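Local coordinates for lipoprotein (Streptococcus pneumoniae serotype 4, PDB 6JF1) that binds L-methionine between two lobes as the substrate-binding lipoprotein of an ABC importer, probably handing it on to the membrane transporter, at residues 70-73 and 79-82; 187-192 and 199-204. All blocks are in the same frame, centred on the assembly; numbering follows the deposited sequence.

Interaction 1 (70-73 and 79-82). With MET (methionine), chain B.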
# COMPACT_ATOMS: atom_id res chain seq x y z
N LYS A 70 8.21 2.84 -12.22
CA LYS A 70 9.27 3.40 -13.10
C LYS A 70 10.44 2.42 -13.22
O LYS A 70 10.95 2.21 -14.32
CB LYS A 70 9.77 4.76 -12.59
CG LYS A 70 10.84 5.42 -13.46
CD LYS A 70 10.89 6.93 -13.34
CE LYS A 70 11.41 7.38 -11.99
N ALA A 71 10.91 1.86 -12.11
CA ALA A 71 12.00 0.84 -12.14
C ALA A 71 11.64 -0.33 -13.06
O ALA A 71 12.50 -0.87 -13.79
CB ALA A 71 12.31 0.34 -10.75
N THR A 72 10.36 -0.71 -13.05
CA THR A 72 9.90 -1.84 -13.83
C THR A 72 9.83 -1.47 -15.33
O THR A 72 10.26 -2.26 -16.21
CB THR A 72 8.58 -2.37 -13.26
OG1 THR A 72 8.72 -2.49 -11.83
CG2 THR A 72 8.15 -3.69 -13.86
N ALA A 73 9.20 -0.34 -15.64
CA ALA A 73 9.04 0.07 -17.06
C ALA A 73 10.44 0.27 -17.67
O ALA A 73 10.67 -0.07 -18.82
CB ALA A 73 8.20 1.33 -17.12
N LEU A 79 10.05 -7.54 -11.61
CA LEU A 79 8.70 -7.53 -11.04
C LEU A 79 8.65 -6.41 -10.01
O LEU A 79 9.72 -5.97 -9.51
CB LEU A 79 8.41 -8.84 -10.29
CG LEU A 79 8.47 -10.10 -11.13
CD1 LEU A 79 8.30 -11.36 -10.28
CD2 LEU A 79 7.40 -10.04 -12.23
N ASN A 80 7.43 -5.98 -9.71
CA ASN A 80 7.25 -5.15 -8.52
C ASN A 80 6.11 -5.74 -7.70
O ASN A 80 5.16 -6.41 -8.24
CB ASN A 80 7.18 -3.65 -8.86
CG ASN A 80 5.87 -3.21 -9.49
OD1 ASN A 80 4.80 -3.42 -8.93
ND2 ASN A 80 5.96 -2.55 -10.64
N ALA A 81 6.18 -5.47 -6.39
CA ALA A 81 5.16 -5.94 -5.53
C ALA A 81 4.92 -4.89 -4.45
O ALA A 81 5.63 -4.90 -3.43
CB ALA A 81 5.59 -7.29 -4.97
N PHE A 82 3.95 -3.98 -4.66
CA PHE A 82 3.80 -2.88 -3.71
C PHE A 82 2.45 -2.18 -3.87
O PHE A 82 2.12 -1.40 -3.02
CB PHE A 82 4.91 -1.84 -3.89
CG PHE A 82 4.69 -0.89 -5.05
CD1 PHE A 82 4.89 -1.30 -6.35
CD2 PHE A 82 4.26 0.43 -4.82
CE1 PHE A 82 4.65 -0.43 -7.42
CE2 PHE A 82 4.03 1.30 -5.88
CZ PHE A 82 4.21 0.87 -7.18
N MET B . -0.15 -1.87 0.13
CA MET B . -0.86 -0.57 -0.18
C MET B . -2.33 -0.73 0.19
O MET B . -2.94 0.20 0.76
CB MET B . -0.75 -0.22 -1.67
CG MET B . -1.10 1.26 -1.97
SD MET B . -0.96 1.61 -3.74
CE MET B . 0.82 1.87 -3.91
OXT MET B . -2.90 -1.84 -0.03

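Interaction 2 (187-192 and 199-204). With MET (methionine), chain B.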
# COMPACT_ATOMS: atom_id res chain seq x y z
N SER A 187 3.97 8.02 2.22
CA SER A 187 5.00 7.46 3.12
C SER A 187 5.22 8.36 4.34
O SER A 187 6.06 8.05 5.20
CB SER A 187 6.26 7.27 2.36
OG SER A 187 6.77 8.54 2.01
N GLN A 188 4.48 9.47 4.43
CA GLN A 188 4.69 10.51 5.48
C GLN A 188 3.46 10.66 6.38
O GLN A 188 3.55 11.34 7.40
CB GLN A 188 5.00 11.87 4.84
CG GLN A 188 6.41 11.94 4.30
CD GLN A 188 7.47 11.83 5.38
OE1 GLN A 188 7.33 12.37 6.48
NE2 GLN A 188 8.54 11.13 5.07
N THR A 189 2.34 10.05 6.05
CA THR A 189 1.12 10.23 6.85
C THR A 189 1.28 9.66 8.27
O THR A 189 0.83 10.30 9.22
CB THR A 189 -0.13 9.67 6.17
OG1 THR A 189 0.11 8.28 5.94
CG2 THR A 189 -0.47 10.41 4.89
N ALA A 190 1.90 8.50 8.42
CA ALA A 190 2.02 7.90 9.74
C ALA A 190 2.98 8.73 10.60
O ALA A 190 2.77 8.85 11.79
CB ALA A 190 2.55 6.51 9.62
N ARG A 191 4.03 9.28 9.99
CA ARG A 191 4.99 10.10 10.74
C ARG A 191 4.33 11.41 11.19
O ARG A 191 4.80 12.06 12.13
CB ARG A 191 6.22 10.36 9.87
CG ARG A 191 7.10 9.12 9.76
CD ARG A 191 8.40 9.40 9.06
NE ARG A 191 9.29 8.23 9.08
CZ ARG A 191 10.47 8.25 8.45
NH1 ARG A 191 10.85 9.37 7.87
NH2 ARG A 191 11.25 7.17 8.40
N SER A 192 3.25 11.81 10.54
CA SER A 192 2.63 13.13 10.84
C SER A 192 1.78 13.04 12.11
O SER A 192 1.32 14.04 12.60
CB SER A 192 1.80 13.61 9.67
OG SER A 192 0.56 12.89 9.60
N ALA A 199 -4.80 10.73 10.91
CA ALA A 199 -4.16 10.49 9.56
C ALA A 199 -4.71 9.20 8.96
O ALA A 199 -4.93 8.20 9.68
CB ALA A 199 -2.63 10.42 9.66
N VAL A 200 -4.90 9.21 7.65
CA VAL A 200 -5.15 7.96 6.92
C VAL A 200 -3.80 7.39 6.49
O VAL A 200 -2.95 8.12 5.88
CB VAL A 200 -6.14 8.15 5.76
CG1 VAL A 200 -6.38 6.85 4.99
CG2 VAL A 200 -7.46 8.73 6.29
N VAL A 201 -3.59 6.12 6.86
CA VAL A 201 -2.28 5.50 6.68
C VAL A 201 -2.40 4.13 6.00
O VAL A 201 -3.03 3.21 6.52
CB VAL A 201 -1.56 5.35 8.03
CG1 VAL A 201 -0.17 4.77 7.78
CG2 VAL A 201 -1.50 6.68 8.79
N ASN A 202 -1.74 4.00 4.85
CA ASN A 202 -1.57 2.73 4.13
C ASN A 202 -0.77 1.72 4.99
O ASN A 202 0.20 2.10 5.68
CB ASN A 202 -0.80 2.92 2.83
CG ASN A 202 -1.56 3.76 1.80
OD1 ASN A 202 -1.36 4.96 1.72
ND2 ASN A 202 -2.38 3.11 0.98
N ASN A 203 -1.14 0.45 4.87
CA ASN A 203 -0.53 -0.68 5.64
C ASN A 203 1.00 -0.68 5.50
O ASN A 203 1.72 -1.11 6.43
CB ASN A 203 -1.05 -2.05 5.17
CG ASN A 203 -0.54 -2.44 3.79
OD1 ASN A 203 -0.61 -1.66 2.85
ND2 ASN A 203 -0.02 -3.65 3.66
N THR A 204 1.48 -0.25 4.34
CA THR A 204 2.92 -0.25 4.07
C THR A 204 3.72 0.47 5.17
O THR A 204 4.88 0.12 5.41
CB THR A 204 3.19 0.52 2.77
OG1 THR A 204 2.18 0.14 1.83
CG2 THR A 204 4.56 0.22 2.19
N MET B . -0.15 -1.87 0.13
CA MET B . -0.86 -0.57 -0.18
C MET B . -2.33 -0.73 0.19
O MET B . -2.94 0.20 0.76
CB MET B . -0.75 -0.22 -1.67
CG MET B . -1.10 1.26 -1.97
SD MET B . -0.96 1.61 -3.74
CE MET B . 0.82 1.87 -3.91
OXT MET B . -2.90 -1.84 -0.03
O HOH W 1 -0.44 6.46 3.79

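Interaction 1 (70-73 and 79-82)
A beta-alpha-beta crossover closes here: helix 68-73 hands the chain back to strand 79-84, and Thr-72 on the helix meets Asn-80 on the strand through their polar ends. The closest CA pair is Thr-72 and Leu-79, at 6.4 Å. Contact is concentrated in one bond, since Asn-80 ND2 donates to Thr-72 OG1 over 3.0 Å with an N-H...O angle of 169°. The acceptor is only 6° out of the amide plane, so this N-H is well aimed, and the two side chains cross at about a right angle. Behind the bond, Asn-80 CB also lies 3.5 Å from Thr-72 OG1, while Thr-72 CB is 3.7 Å from Asn-80 ND2. The threonine hydroxyl sits anti to its own carbonyl carbon (chi1 -47°), from where it also reaches back one turn to hydrogen-bond Pro-68 O. Because Asn-80 ND2 has a second hydrogen bond to Asn-69 OD1, two partners on the same helix fix the rotation of the amide, and Asn-80 ND2 and Thr-72 OG1 each have two partners. Further along the strand, Asn-80 CG lies in plane at the edge of the Phe-82 ring. That ring belongs to the methionine pocket: its CD2 comes within 3.8 Å of the ligand CE, an oblique approach, and the Phe-82 carbonyl O is 3.4 Å from the ligand CB. The amide thus lies between the helix and a pocket wall. Leu-79 leaves the strand away from the helix, and its side chain packs on Ile-28, Ile-30 and Ala-235. Strand 79-84 itself runs parallel to 27-33 and antiparallel to 231-235, with backbone bonds to each, while helix 68-73 packs over Phe-82 through Pro-68 and Asn-69.

Interaction 2 (187-192 and 199-204)
Ala-190 and Val-201 mark the closest backbone approach, 5.8 Å between CA atoms, where the helically turned residues 189-192 pass beside strand 199-201. The apolar part is small: Ala-190 CB rests 3.7 Å from Val-201 CG1, while Val-201 CG2 lies 3.6 Å from Thr-189 OG1, the threonine and valine side chains sliding past each other in opposite directions. Ala-199 CB packs on Thr-189 O. That carbonyl is gripped twice, by Ser-192 N and by Ser-192 OG (2.6 Å), both arriving on the same face of its plane, which fixes the shape of the turn itself. Thr-189 OG1, set between its backbone N and carbonyl carbon (chi1 58°), donates to a water at 2.9 Å. The water also accepts from Asn-202 N and donates to Asn-202 OD1 (2.7 Å), a bond that probably helps to orient the amide, whose ND2 donates to Asn-143 OD1 and the ligand O, the latter at 3.0 Å and 164°. Next along the chain, Asn-203 OD1 accepts from the ligand N at 2.8 Å. Thr-189 is therefore second shell here and the asparagines first shell. A substrate site lined by loops at strand ends is typical of ABC-importer binding proteins.

How the interactions relate
Interaction 1 closes before interaction 2 opens along the chain, and their centres lie 21 Å apart on opposite sides of the chain's centre. Each rests on a different mixed sheet: 79-84 is an inner strand of the seven-stranded one, whereas 198-201 pairs with 111-117 and 134-138 in the other. The two contacts do not touch, their nearest atoms being about 5 Å apart, but both reach the bound methionine. Phe-82, in 79-82, approaches its side chain, and 199-204 bind its amino and carboxylate groups. This division fits the two-lobed fold of substrate-binding proteins, in which the ligand is held between the lobes.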